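COBE (Pseudomonas aeruginosa, PDB 2W6K) probably takes part in cobalamin (vitamin B12) biosynthesis and belongs to the family of the C-terminal part of the cobalamin synthesis protein CbiG. Local coordinates at residues Leu11-Ile16 against Glu112-Gly117; His26-Leu31 against Ala64-Arg69; Glu32-Glu37 against Ile133-Leu138; Leu48-Gly53 against Ser100-Ala105. One frame throughout, in Å; residues are numbered along the deposited sequence.

Interaction 1. Residues Leu11-Ile16 against Glu112-Gly117; sequences LLIAGI and ERLGGG
Leu11 lays its CD2 methyl on the last turn of helix 102-115, where CD2 stands 3.8 Å from Gly115 CA and 4.0 Å from Leu114 CB. Gly115 has no side chain to hold the methyl off, so the leucine branch rests directly on helix backbone. The CB of Leu11 already points to the helix; chi1 of 59°, which wedges CG between the backbone N and the carbonyl carbon, the crowded position, then sets where the branch methyl CD2 lands. Two residues on, the Ile13 side chain comes from the same side of the strand, and its CD1 meets Leu114 CD1 at 4.0 Å, the two chains crossing at a slant. Leu114 is thus shared, its CB facing Leu11 and one branch methyl facing Ile13.

Strand 12-18 is the middle strand of a five-stranded mixed sheet, and helix 102-115 covers one face of it. The odd residues Leu11 and Ile13 point to that helix, where they also touch Ala111, while Leu12 and Ala14 turn to helix 24-37 on the opposite face. Branched aliphatic residues suit such a site, since they fill the space between sheet and helix and ask for no polar partner; no hydrogen bond links the two segments. Leu11 and Ile13 are buried, whereas Leu114 closes the contact from its exposed margin. The helix ends here as well. Gly116 takes a positive phi of 75°, easily reached by a glycine, while its N still donates to Glu112 O at 2.8 Å.

Interaction 2. Residues His26-Leu31 against Ala64-Arg69; sequences HLRALL and ATLLER
This is a small, mostly apolar contact between two helices, 24-37 and 58-67, which lie beside each other on one face of the sheet. Its buried part is a meeting of two leucines tip to tip: Leu31 CD2 stands 4.1 Å from Leu67 CD1. Leu31 gets there with CG anti to the backbone N, which extends the side chain toward the other helix. Both residues are buried and their methyls meet with no polar group to satisfy, which suits leucine. Nearer the surface, Arg28 crosses Leu66 at about a right angle. The arginine chain runs out extended and bends at chi3 (64°), which brings the guanidinium itself, through NH2, to 4.0 Å from Leu66 CD1 at the partly exposed margin, a place where the charged head can stay near solvent.

Helix 58-67 stops at this point in a Schellman motif. Glu68 adopts a positive phi, Arg69 N reaches back to Ala64 O at 3.2 Å, and Glu68 N bonds to Thr65 O. Arg69 then folds over the helix end and grips Leu67 O side-on, with the oxygen in the guanidinium plane. NH2, at 3.1 Å, lies on a carbonyl lone pair; NE, at 2.7 Å, is tilted from the carbonyl plane but gives the straighter bond (161° against 138°). NH1 bonds to the carbonyls of Leu42 and Leu45, and together these bonds should fix the group's rotation.

Beneath the pair, Leu31 also packs on Ala14 of strand 12-18 and Ile133 of strand 131-138, and both Leu31 and Leu67 touch Leu48 of strand 47-51.

Interaction 3. Residues Glu32-Glu37 against Ile133-Leu138; sequences ERTLGE and IALARL
Apolar packing carries this contact, in which the end of helix 24-37 lies over strand 131-138. The short axes pass 8.8 Å apart at a signed angle of -43°. Leu135 is the central residue, meeting both Thr34 and Leu35. Its CG lies 4.0 Å from Thr34 CG2, where the side chains slide past each other in opposite directions. The CB of Leu35 does not point at the strand, but its CD2 reaches both methyls of Leu135, CD1 at 3.8 Å and CD2 at 3.9 Å, the two leucines crossing at about a right angle.

Mixed contacts come next, with polar atoms touching carbon. Leu135 CD1 lies 3.8 Å from Thr34 O, so a methyl covers part of the helix backbone. Thr34 OG1 is 4.0 Å from Ile133 CB. With chi1 at -58°, OG1 stands beside its own backbone N and CG2 points the other way from that N, which brings both branches to the strand.

No hydrogen bond joins the two segments; the polar groups are satisfied elsewhere. Thr34 OG1 is bonded to Leu30 O one turn earlier, and the strand backbone pairs with strands 12-18 and 119-127, for instance through Ala134 with Gly15.

Threonine therefore suits a buried helix face: its hydroxyl is satisfied by its own helix and its methyl adds to the hydrophobic surface. With no polar link across, helix and sheet are held here by shape and burial.

Interaction 4. Residues Leu48-Gly53 against Ser100-Ala105; sequences LASIDG and SSVAEA. With SO4 (sulfate ion), chain B.
Val102 packs closely on the end of strand 47-51, mainly through one methyl. CG1 touches Ser50 OG at 3.7 Å, Ile51 N at 3.8 Å and Ile51 CG2 at 3.9 Å, and the Ile51 and Val102 side chains cross at about a right angle. The valine fits because both its branches find neighbours: CG1, anti to the backbone N (chi1 166°), packs on Ser50 and Ile51, while CG2 touches Ile51 as well and lies near sulfate O2. Ser50 OG is spoken for by Ile16 O, whereas Ile51 N is buried here without a partner.

The contact sits where helix 102-115 starts against the C-terminal end of a parallel strand. Ser101 is the N-cap, its OG accepting from Glu104 N at 3.2 Å. That same OG donates to sulfate O3 at 2.8 Å, and the N atoms of Val102 (2.8 Å to O2) and Ala103 (2.9 Å to O4) also donate. Lys125 NZ adds a charged partner. The helix end thus forms an anion site, though the sulfate probably came from the crystallisation liquor.

Past Ile51 the strand gives way to a loose stretch. Asp52 and Gly53 lie exposed to solvent, joined by a weak bond from Gly53 N to Asp52 OD1.

Three of the contacts pack a helix on one mixed sheet, and interaction 2 joins two helices that lie on it; the centres are about 12 to 17 Å apart. Interactions 1 and 4 use the two ends of helix 102-115 on one face, meeting neighbouring strands 12-18 and 47-51. Interactions 2 and 3 share helix 24-37 on the other face, joining it to helix 58-67 and to strand 131-138. Strands 12-18, 47-51 and 71-74 run parallel, with helices 24-37 and 58-67 as their beta-alpha-beta connections. Along the chain interaction 1 spans 2 and 4, and crosses 3. Interactions 1 and 3 thus pair early segments with late ones, closing a single compact alpha/beta unit.

Interaction 1. Residues Leu11-Ile16 against Glu112-Gly117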
loop_
_atom_site.group_PDB
_atom_site.type_symbol
_atom_site.label_atom_id
_atom_site.label_comp_id
_atom_site.label_asym_id
_atom_site.label_seq_id
_atom_site.Cartn_x
_atom_site.Cartn_y
_atom_site.Cartn_z
ATOM N N LEU A 11 -10.506 -5.799 -3.990
ATOM C CA LEU A 11 -9.441 -4.849 -4.212
ATOM C C LEU A 11 -8.128 -5.223 -3.562
ATOM O O LEU A 11 -8.085 -5.820 -2.486
ATOM C CB LEU A 11 -9.853 -3.416 -3.912
ATOM C CG LEU A 11 -10.355 -2.863 -2.613
ATOM C CD1 LEU A 11 -9.199 -2.349 -1.793
ATOM C CD2 LEU A 11 -11.282 -1.733 -2.992
ATOM N N LEU A 12 -7.059 -4.865 -4.252
ATOM C CA LEU A 12 -5.726 -5.190 -3.797
ATOM C C LEU A 12 -4.919 -3.906 -3.901
ATOM O O LEU A 12 -4.809 -3.311 -4.993
ATOM C CB LEU A 12 -5.137 -6.240 -4.715
ATOM C CG LEU A 12 -3.686 -6.614 -4.389
ATOM C CD1 LEU A 12 -3.564 -7.305 -3.020
ATOM C CD2 LEU A 12 -3.162 -7.498 -5.527
ATOM N N ILE A 13 -4.358 -3.490 -2.768
ATOM C CA ILE A 13 -3.639 -2.227 -2.681
ATOM C C ILE A 13 -2.196 -2.484 -2.305
ATOM O O ILE A 13 -1.945 -3.279 -1.410
ATOM C CB ILE A 13 -4.232 -1.324 -1.596
ATOM C CG1 ILE A 13 -5.731 -1.020 -1.855
ATOM C CG2 ILE A 13 -3.438 -0.017 -1.450
ATOM C CD1 ILE A 13 -5.989 -0.335 -3.195
ATOM N N ALA A 14 -1.275 -1.775 -2.947
ATOM C CA ALA A 14 0.140 -1.856 -2.519
ATOM C C ALA A 14 0.523 -0.550 -1.854
ATOM O O ALA A 14 0.419 0.487 -2.495
ATOM C CB ALA A 14 1.043 -2.104 -3.700
ATOM N N GLY A 15 0.994 -0.608 -0.597
ATOM C CA GLY A 15 1.486 0.561 0.114
ATOM C C GLY A 15 2.995 0.599 -0.024
ATOM O O GLY A 15 3.652 -0.457 -0.011
ATOM N N ILE A 16 3.549 1.791 -0.218
ATOM C CA ILE A 16 4.987 1.899 -0.515
ATOM C C ILE A 16 5.598 3.021 0.308
ATOM O O ILE A 16 5.042 4.111 0.363
ATOM C CB ILE A 16 5.230 2.209 -2.025
ATOM C CG1 ILE A 16 4.649 1.090 -2.898
ATOM C CG2 ILE A 16 6.777 2.424 -2.291
ATOM C CD1 ILE A 16 4.830 1.256 -4.451
ATOM N N GLU A 112 -9.384 0.472 2.788
ATOM C CA GLU A 112 -10.639 0.691 3.553
ATOM C C GLU A 112 -11.432 1.864 3.016
ATOM O O GLU A 112 -12.668 1.826 3.040
ATOM C CB GLU A 112 -10.365 0.840 5.054
ATOM C CG GLU A 112 -9.793 -0.434 5.652
ATOM C CD GLU A 112 -9.866 -0.502 7.167
ATOM O OE1 GLU A 112 -10.007 0.560 7.799
ATOM O OE2 GLU A 112 -9.742 -1.633 7.697
ATOM N N ARG A 113 -10.738 2.905 2.543
ATOM C CA ARG A 113 -11.389 4.071 1.933
ATOM C C ARG A 113 -12.042 3.826 0.597
ATOM O O ARG A 113 -13.156 4.328 0.360
ATOM C CB ARG A 113 -10.425 5.262 1.834
ATOM C CG ARG A 113 -10.320 5.903 3.151
ATOM C CD ARG A 113 -9.100 6.727 3.400
ATOM N NE ARG A 113 -9.260 7.220 4.756
ATOM C CZ ARG A 113 -9.091 6.486 5.853
ATOM N NH1 ARG A 113 -9.310 7.033 7.035
ATOM N NH2 ARG A 113 -8.703 5.209 5.776
ATOM N N LEU A 114 -11.356 3.096 -0.285
ATOM C CA LEU A 114 -11.936 2.700 -1.559
ATOM C C LEU A 114 -13.003 1.636 -1.374
ATOM O O LEU A 114 -14.005 1.640 -2.111
ATOM C CB LEU A 114 -10.861 2.202 -2.545
ATOM C CG LEU A 114 -9.821 3.235 -2.971
ATOM C CD1 LEU A 114 -8.660 2.558 -3.753
ATOM C CD2 LEU A 114 -10.435 4.419 -3.751
ATOM N N GLY A 115 -12.794 0.728 -0.419
ATOM C CA GLY A 115 -13.655 -0.459 -0.257
ATOM C C GLY A 115 -14.830 -0.323 0.681
ATOM O O GLY A 115 -15.845 -1.009 0.501
ATOM N N GLY A 116 -14.707 0.562 1.666
ATOM C CA GLY A 116 -15.810 0.875 2.580
ATOM C C GLY A 116 -16.063 -0.196 3.617
ATOM O O GLY A 116 -17.191 -0.331 4.137
ATOM N N GLY A 117 -15.021 -0.966 3.923
ATOM C CA GLY A 117 -15.100 -1.985 4.956
ATOM C C GLY A 117 -13.693 -2.317 5.404
ATOM O O GLY A 117 -12.724 -1.694 4.939
#

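Interaction 2. Residues His26-Leu31 against Ala64-Arg69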
loop_
_atom_site.group_PDB
_atom_site.type_symbol
_atom_site.label_atom_id
_atom_site.label_comp_id
_atom_site.label_asym_id
_atom_site.label_seq_id
_atom_site.Cartn_x
_atom_site.Cartn_y
_atom_site.Cartn_z
ATOM N N HIS A 26 13.192 0.398 -9.638
ATOM C CA HIS A 26 13.487 -0.257 -8.385
ATOM C C HIS A 26 12.188 -0.610 -7.696
ATOM O O HIS A 26 11.967 -1.781 -7.292
ATOM C CB HIS A 26 14.291 0.669 -7.491
ATOM C CG HIS A 26 14.731 0.034 -6.212
ATOM N ND1 HIS A 26 16.046 -0.283 -5.960
ATOM C CD2 HIS A 26 14.032 -0.337 -5.112
ATOM C CE1 HIS A 26 16.143 -0.816 -4.752
ATOM N NE2 HIS A 26 14.933 -0.871 -4.223
ATOM N N LEU A 27 11.297 0.375 -7.594
ATOM C CA LEU A 27 10.014 0.132 -6.931
ATOM C C LEU A 27 9.257 -0.986 -7.645
ATOM O O LEU A 27 8.668 -1.856 -6.992
ATOM C CB LEU A 27 9.162 1.414 -6.889
ATOM C CG LEU A 27 9.722 2.549 -6.023
ATOM C CD1 LEU A 27 8.837 3.748 -6.047
ATOM C CD2 LEU A 27 9.861 2.056 -4.584
ATOM N N ARG A 28 9.267 -0.967 -8.979
ATOM C CA ARG A 28 8.507 -1.981 -9.729
ATOM C C ARG A 28 9.044 -3.384 -9.448
ATOM O O ARG A 28 8.260 -4.317 -9.295
ATOM C CB ARG A 28 8.530 -1.696 -11.239
ATOM C CG ARG A 28 7.738 -2.745 -12.021
ATOM C CD ARG A 28 7.762 -2.491 -13.514
ATOM N NE ARG A 28 9.117 -2.604 -14.047
ATOM C CZ ARG A 28 9.530 -2.012 -15.168
ATOM N NH1 ARG A 28 10.786 -2.155 -15.576
ATOM N NH2 ARG A 28 8.695 -1.287 -15.900
ATOM N N ALA A 29 10.367 -3.520 -9.396
ATOM C CA ALA A 29 10.987 -4.856 -9.143
ATOM C C ALA A 29 10.628 -5.377 -7.747
ATOM O O ALA A 29 10.303 -6.549 -7.565
ATOM C CB ALA A 29 12.482 -4.821 -9.323
ATOM N N LEU A 30 10.636 -4.489 -6.770
ATOM C CA LEU A 30 10.286 -4.901 -5.436
ATOM C C LEU A 30 8.791 -5.225 -5.331
ATOM O O LEU A 30 8.405 -6.184 -4.653
ATOM C CB LEU A 30 10.687 -3.852 -4.428
ATOM C CG LEU A 30 10.444 -4.222 -2.958
ATOM C CD1 LEU A 30 11.218 -5.470 -2.506
ATOM C CD2 LEU A 30 10.835 -3.058 -2.077
ATOM N N LEU A 31 7.970 -4.423 -6.003
ATOM C CA LEU A 31 6.535 -4.646 -6.038
ATOM C C LEU A 31 6.241 -6.015 -6.657
ATOM O O LEU A 31 5.441 -6.777 -6.109
ATOM C CB LEU A 31 5.833 -3.540 -6.848
ATOM C CG LEU A 31 4.303 -3.610 -7.015
ATOM C CD1 LEU A 31 3.577 -3.608 -5.655
ATOM C CD2 LEU A 31 3.835 -2.451 -7.843
ATOM N N ALA A 64 3.154 4.831 -11.099
ATOM C CA ALA A 64 1.703 4.862 -11.329
ATOM C C ALA A 64 1.442 4.939 -12.846
ATOM O O ALA A 64 0.577 4.267 -13.358
ATOM C CB ALA A 64 1.053 6.024 -10.617
ATOM N N THR A 65 2.234 5.729 -13.551
ATOM C CA THR A 65 2.034 5.898 -14.982
ATOM C C THR A 65 2.316 4.602 -15.723
ATOM O O THR A 65 1.530 4.205 -16.605
ATOM C CB THR A 65 2.883 7.055 -15.515
ATOM O OG1 THR A 65 2.279 8.280 -15.075
ATOM C CG2 THR A 65 2.915 7.051 -17.066
ATOM N N LEU A 66 3.400 3.932 -15.351
ATOM C CA LEU A 66 3.728 2.608 -15.922
ATOM C C LEU A 66 2.574 1.628 -15.758
ATOM O O LEU A 66 2.223 0.905 -16.689
ATOM C CB LEU A 66 4.946 2.024 -15.208
ATOM C CG LEU A 66 6.252 2.732 -15.591
ATOM C CD1 LEU A 66 7.369 2.283 -14.666
ATOM C CD2 LEU A 66 6.596 2.450 -17.067
ATOM N N LEU A 67 2.013 1.589 -14.554
ATOM C CA LEU A 67 0.929 0.670 -14.232
ATOM C C LEU A 67 -0.409 1.088 -14.795
ATOM O O LEU A 67 -1.371 0.302 -14.758
ATOM C CB LEU A 67 0.787 0.543 -12.705
ATOM C CG LEU A 67 1.958 -0.135 -11.994
ATOM C CD1 LEU A 67 1.888 0.031 -10.497
ATOM C CD2 LEU A 67 1.926 -1.612 -12.359
ATOM N N GLU A 68 -0.498 2.329 -15.280
ATOM C CA GLU A 68 -1.799 2.929 -15.649
ATOM C C GLU A 68 -2.849 2.806 -14.529
ATOM O O GLU A 68 -4.038 2.527 -14.783
ATOM C CB GLU A 68 -2.320 2.344 -16.975
ATOM C CG GLU A 68 -1.249 2.290 -18.043
ATOM C CD GLU A 68 -1.780 1.984 -19.432
ATOM O OE1 GLU A 68 -2.530 0.990 -19.616
ATOM O OE2 GLU A 68 -1.424 2.747 -20.350
ATOM N N ARG A 69 -2.395 3.048 -13.294
ATOM C CA ARG A 69 -3.158 2.830 -12.081
ATOM C C ARG A 69 -2.807 3.995 -11.145
ATOM O O ARG A 69 -1.678 4.518 -11.189
ATOM C CB ARG A 69 -2.690 1.527 -11.424
ATOM C CG ARG A 69 -3.760 0.484 -11.061
ATOM C CD ARG A 69 -4.038 -0.615 -12.132
ATOM N NE ARG A 69 -2.890 -1.080 -12.935
ATOM C CZ ARG A 69 -2.359 -2.299 -12.897
ATOM N NH1 ARG A 69 -2.821 -3.243 -12.056
ATOM N NH2 ARG A 69 -1.332 -2.568 -13.689
#

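Interaction 3. Residues Glu32-Glu37 against Ile133-Leu138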
loop_
_atom_site.group_PDB
_atom_site.type_symbol
_atom_site.label_atom_id
_atom_site.label_comp_id
_atom_site.label_asym_id
_atom_site.label_seq_id
_atom_site.Cartn_x
_atom_site.Cartn_y
_atom_site.Cartn_z
ATOM N N GLU A 32 6.888 -6.307 -7.783
ATOM C CA GLU A 32 6.684 -7.591 -8.486
ATOM C C GLU A 32 7.050 -8.765 -7.593
ATOM O O GLU A 32 6.324 -9.784 -7.544
ATOM C CB GLU A 32 7.538 -7.620 -9.743
ATOM C CG GLU A 32 6.905 -6.976 -10.909
ATOM C CD GLU A 32 7.668 -7.304 -12.189
ATOM O OE1 GLU A 32 7.048 -7.864 -13.124
ATOM O OE2 GLU A 32 8.884 -7.036 -12.234
ATOM N N ARG A 33 8.167 -8.639 -6.883
ATOM C CA ARG A 33 8.603 -9.673 -5.953
ATOM C C ARG A 33 7.581 -9.879 -4.838
ATOM O O ARG A 33 7.249 -11.011 -4.489
ATOM C CB ARG A 33 9.965 -9.315 -5.356
ATOM C CG ARG A 33 11.054 -10.338 -5.638
ATOM C CD ARG A 33 11.601 -10.189 -7.048
ATOM N NE ARG A 33 10.722 -10.797 -8.044
ATOM C CZ ARG A 33 10.618 -10.382 -9.302
ATOM N NH1 ARG A 33 9.792 -10.997 -10.138
ATOM N NH2 ARG A 33 11.339 -9.353 -9.724
ATOM N N THR A 34 7.088 -8.775 -4.286
ATOM C CA THR A 34 6.159 -8.826 -3.160
ATOM C C THR A 34 4.830 -9.474 -3.568
ATOM O O THR A 34 4.285 -10.323 -2.849
ATOM C CB THR A 34 5.928 -7.412 -2.590
ATOM O OG1 THR A 34 7.187 -6.853 -2.176
ATOM C CG2 THR A 34 5.025 -7.506 -1.377
ATOM N N LEU A 35 4.352 -9.094 -4.743
ATOM C CA LEU A 35 3.152 -9.672 -5.320
ATOM C C LEU A 35 3.336 -11.171 -5.557
ATOM O O LEU A 35 2.433 -11.951 -5.266
ATOM C CB LEU A 35 2.802 -8.978 -6.638
ATOM C CG LEU A 35 2.159 -7.596 -6.406
ATOM C CD1 LEU A 35 2.229 -6.799 -7.695
ATOM C CD2 LEU A 35 0.735 -7.631 -5.910
ATOM N N GLY A 36 4.496 -11.545 -6.087
ATOM C CA GLY A 36 4.809 -12.969 -6.401
ATOM C C GLY A 36 4.738 -13.836 -5.164
ATOM O O GLY A 36 4.186 -14.955 -5.193
ATOM N N GLU A 37 5.291 -13.330 -4.064
ATOM C CA GLU A 37 5.285 -14.096 -2.807
ATOM C C GLU A 37 3.879 -14.463 -2.399
ATOM O O GLU A 37 3.642 -15.542 -1.827
ATOM C CB GLU A 37 5.962 -13.296 -1.709
ATOM C CG GLU A 37 7.441 -13.180 -1.907
ATOM C CD GLU A 37 8.132 -12.723 -0.642
ATOM O OE1 GLU A 37 7.908 -11.568 -0.212
ATOM O OE2 GLU A 37 8.913 -13.527 -0.088
ATOM N N ILE A 133 7.413 -2.505 0.725
ATOM C CA ILE A 133 6.101 -2.619 0.088
ATOM C C ILE A 133 5.198 -3.564 0.888
ATOM O O ILE A 133 5.631 -4.629 1.364
ATOM C CB ILE A 133 6.221 -3.048 -1.402
ATOM C CG1 ILE A 133 7.037 -1.985 -2.174
ATOM C CG2 ILE A 133 4.830 -3.255 -2.017
ATOM C CD1 ILE A 133 7.058 -2.100 -3.673
ATOM N N ALA A 134 3.946 -3.160 1.094
ATOM C CA ALA A 134 2.980 -4.051 1.750
ATOM C C ALA A 134 1.724 -4.164 0.903
ATOM O O ALA A 134 1.397 -3.263 0.147
ATOM C CB ALA A 134 2.621 -3.553 3.139
ATOM N N LEU A 135 1.002 -5.244 1.097
ATOM C CA LEU A 135 -0.227 -5.485 0.315
ATOM C C LEU A 135 -1.417 -5.619 1.239
ATOM O O LEU A 135 -1.338 -6.282 2.264
ATOM C CB LEU A 135 -0.085 -6.752 -0.550
ATOM C CG LEU A 135 1.126 -6.830 -1.492
ATOM C CD1 LEU A 135 1.154 -8.231 -2.138
ATOM C CD2 LEU A 135 1.018 -5.734 -2.540
ATOM N N ALA A 136 -2.525 -4.986 0.872
ATOM C CA ALA A 136 -3.747 -5.119 1.656
ATOM C C ALA A 136 -4.893 -5.489 0.742
ATOM O O ALA A 136 -4.958 -5.066 -0.414
ATOM C CB ALA A 136 -4.069 -3.819 2.427
ATOM N N ARG A 137 -5.808 -6.290 1.279
ATOM C CA ARG A 137 -6.972 -6.751 0.536
ATOM C C ARG A 137 -8.255 -6.561 1.340
ATOM O O ARG A 137 -8.274 -6.738 2.558
ATOM C CB ARG A 137 -6.809 -8.222 0.145
ATOM C CG ARG A 137 -6.252 -9.100 1.253
ATOM C CD ARG A 137 -6.999 -10.421 1.339
ATOM N NE ARG A 137 -6.839 -11.055 2.644
ATOM C CZ ARG A 137 -6.185 -12.194 2.847
ATOM N NH1 ARG A 137 -5.625 -12.829 1.827
ATOM N NH2 ARG A 137 -6.089 -12.698 4.069
ATOM N N LEU A 138 -9.323 -6.196 0.640
ATOM C CA LEU A 138 -10.617 -6.000 1.234
ATOM C C LEU A 138 -11.115 -7.364 1.690
ATOM O O LEU A 138 -11.277 -8.290 0.882
ATOM C CB LEU A 138 -11.552 -5.365 0.213
ATOM C CG LEU A 138 -12.782 -4.654 0.761
ATOM C CD1 LEU A 138 -12.413 -3.454 1.663
ATOM C CD2 LEU A 138 -13.649 -4.230 -0.394
#

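Interaction 4. Residues Leu48-Gly53 against Ser100-Ala105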
loop_
_atom_site.group_PDB
_atom_site.type_symbol
_atom_site.label_atom_id
_atom_site.label_comp_id
_atom_site.label_asym_id
_atom_site.label_seq_id
_atom_site.Cartn_x
_atom_site.Cartn_y
_atom_site.Cartn_z
ATOM N N LEU A 48 -1.883 2.240 -5.847
ATOM C CA LEU A 48 -0.724 2.315 -4.973
ATOM C C LEU A 48 -1.052 3.355 -3.902
ATOM O O LEU A 48 -1.865 4.263 -4.140
ATOM C CB LEU A 48 0.511 2.799 -5.721
ATOM C CG LEU A 48 0.928 2.062 -7.001
ATOM C CD1 LEU A 48 2.003 2.857 -7.614
ATOM C CD2 LEU A 48 1.408 0.647 -6.623
ATOM N N ALA A 49 -0.452 3.213 -2.722
ATOM C CA ALA A 49 -0.705 4.170 -1.636
ATOM C C ALA A 49 0.590 4.534 -0.958
ATOM O O ALA A 49 1.457 3.694 -0.819
ATOM C CB ALA A 49 -1.661 3.585 -0.597
ATOM N N SER A 50 0.705 5.795 -0.534
ATOM C CA SER A 50 1.847 6.201 0.282
ATOM C C SER A 50 1.444 7.369 1.153
ATOM O O SER A 50 0.285 7.702 1.264
ATOM C CB SER A 50 3.085 6.542 -0.584
ATOM O OG SER A 50 4.257 6.644 0.215
ATOM N N ILE A 51 2.419 7.918 1.845
ATOM C CA ILE A 51 2.143 9.056 2.726
ATOM C C ILE A 51 2.321 10.385 2.001
ATOM O O ILE A 51 3.198 10.547 1.153
ATOM C CB ILE A 51 3.018 8.981 3.997
ATOM C CG1 ILE A 51 2.503 9.960 5.064
ATOM C CG2 ILE A 51 4.457 9.222 3.686
ATOM C CD1 ILE A 51 3.080 9.642 6.474
ATOM N N ASP A 52 1.482 11.355 2.359
ATOM C CA ASP A 52 1.568 12.657 1.776
ATOM C C ASP A 52 2.546 13.429 2.616
ATOM O O ASP A 52 2.732 13.139 3.810
ATOM C CB ASP A 52 0.205 13.369 1.756
ATOM C CG ASP A 52 0.121 14.399 0.653
ATOM O OD1 ASP A 52 1.112 14.573 -0.103
ATOM O OD2 ASP A 52 -0.931 15.030 0.525
ATOM N N GLY A 53 3.190 14.406 1.995
ATOM C CA GLY A 53 4.097 15.266 2.758
ATOM C C GLY A 53 4.751 16.206 1.797
ATOM O O GLY A 53 4.264 16.397 0.683
ATOM N N SER A 100 4.383 4.284 12.136
ATOM C CA SER A 100 5.389 3.207 12.322
ATOM C C SER A 100 5.716 2.404 11.060
ATOM O O SER A 100 6.720 1.708 10.999
ATOM C CB SER A 100 4.956 2.240 13.434
ATOM O OG SER A 100 4.948 2.936 14.682
ATOM N N SER A 101 4.827 2.435 10.081
ATOM C CA SER A 101 5.126 1.787 8.789
ATOM C C SER A 101 4.294 2.430 7.740
ATOM O O SER A 101 3.078 2.234 7.736
ATOM C CB SER A 101 4.864 0.276 8.787
ATOM O OG SER A 101 5.049 -0.210 7.455
ATOM N N VAL A 102 4.925 3.204 6.859
ATOM C CA VAL A 102 4.202 3.879 5.790
ATOM C C VAL A 102 3.578 2.848 4.869
ATOM O O VAL A 102 2.425 3.001 4.475
ATOM C CB VAL A 102 5.104 4.869 5.004
ATOM C CG1 VAL A 102 4.448 5.310 3.702
ATOM C CG2 VAL A 102 5.444 6.049 5.897
ATOM N N ALA A 103 4.345 1.825 4.501
ATOM C CA ALA A 103 3.819 0.838 3.527
ATOM C C ALA A 103 2.593 0.123 4.077
ATOM O O ALA A 103 1.576 -0.025 3.395
ATOM C CB ALA A 103 4.899 -0.168 3.166
ATOM N N GLU A 104 2.695 -0.368 5.307
ATOM C CA GLU A 104 1.599 -1.137 5.895
ATOM C C GLU A 104 0.369 -0.247 6.173
ATOM O O GLU A 104 -0.755 -0.593 5.807
ATOM C CB GLU A 104 2.077 -1.844 7.157
ATOM C CG GLU A 104 3.078 -2.909 6.822
ATOM C CD GLU A 104 3.590 -3.713 8.007
ATOM O OE1 GLU A 104 3.298 -3.342 9.151
ATOM O OE2 GLU A 104 4.321 -4.709 7.747
ATOM N N ALA A 105 0.603 0.910 6.772
ATOM C CA ALA A 105 -0.510 1.825 7.102
ATOM C C ALA A 105 -1.179 2.375 5.874
ATOM O O ALA A 105 -2.400 2.461 5.856
ATOM C CB ALA A 105 -0.051 2.961 8.014
HETATM S S SO4 B . 7.968 1.742 5.864
HETATM O O1 SO4 B . 9.437 1.596 5.606
HETATM O O2 SO4 B . 7.721 3.011 6.535
HETATM O O3 SO4 B . 7.565 0.649 6.724
HETATM O O4 SO4 B . 7.283 1.702 4.604
#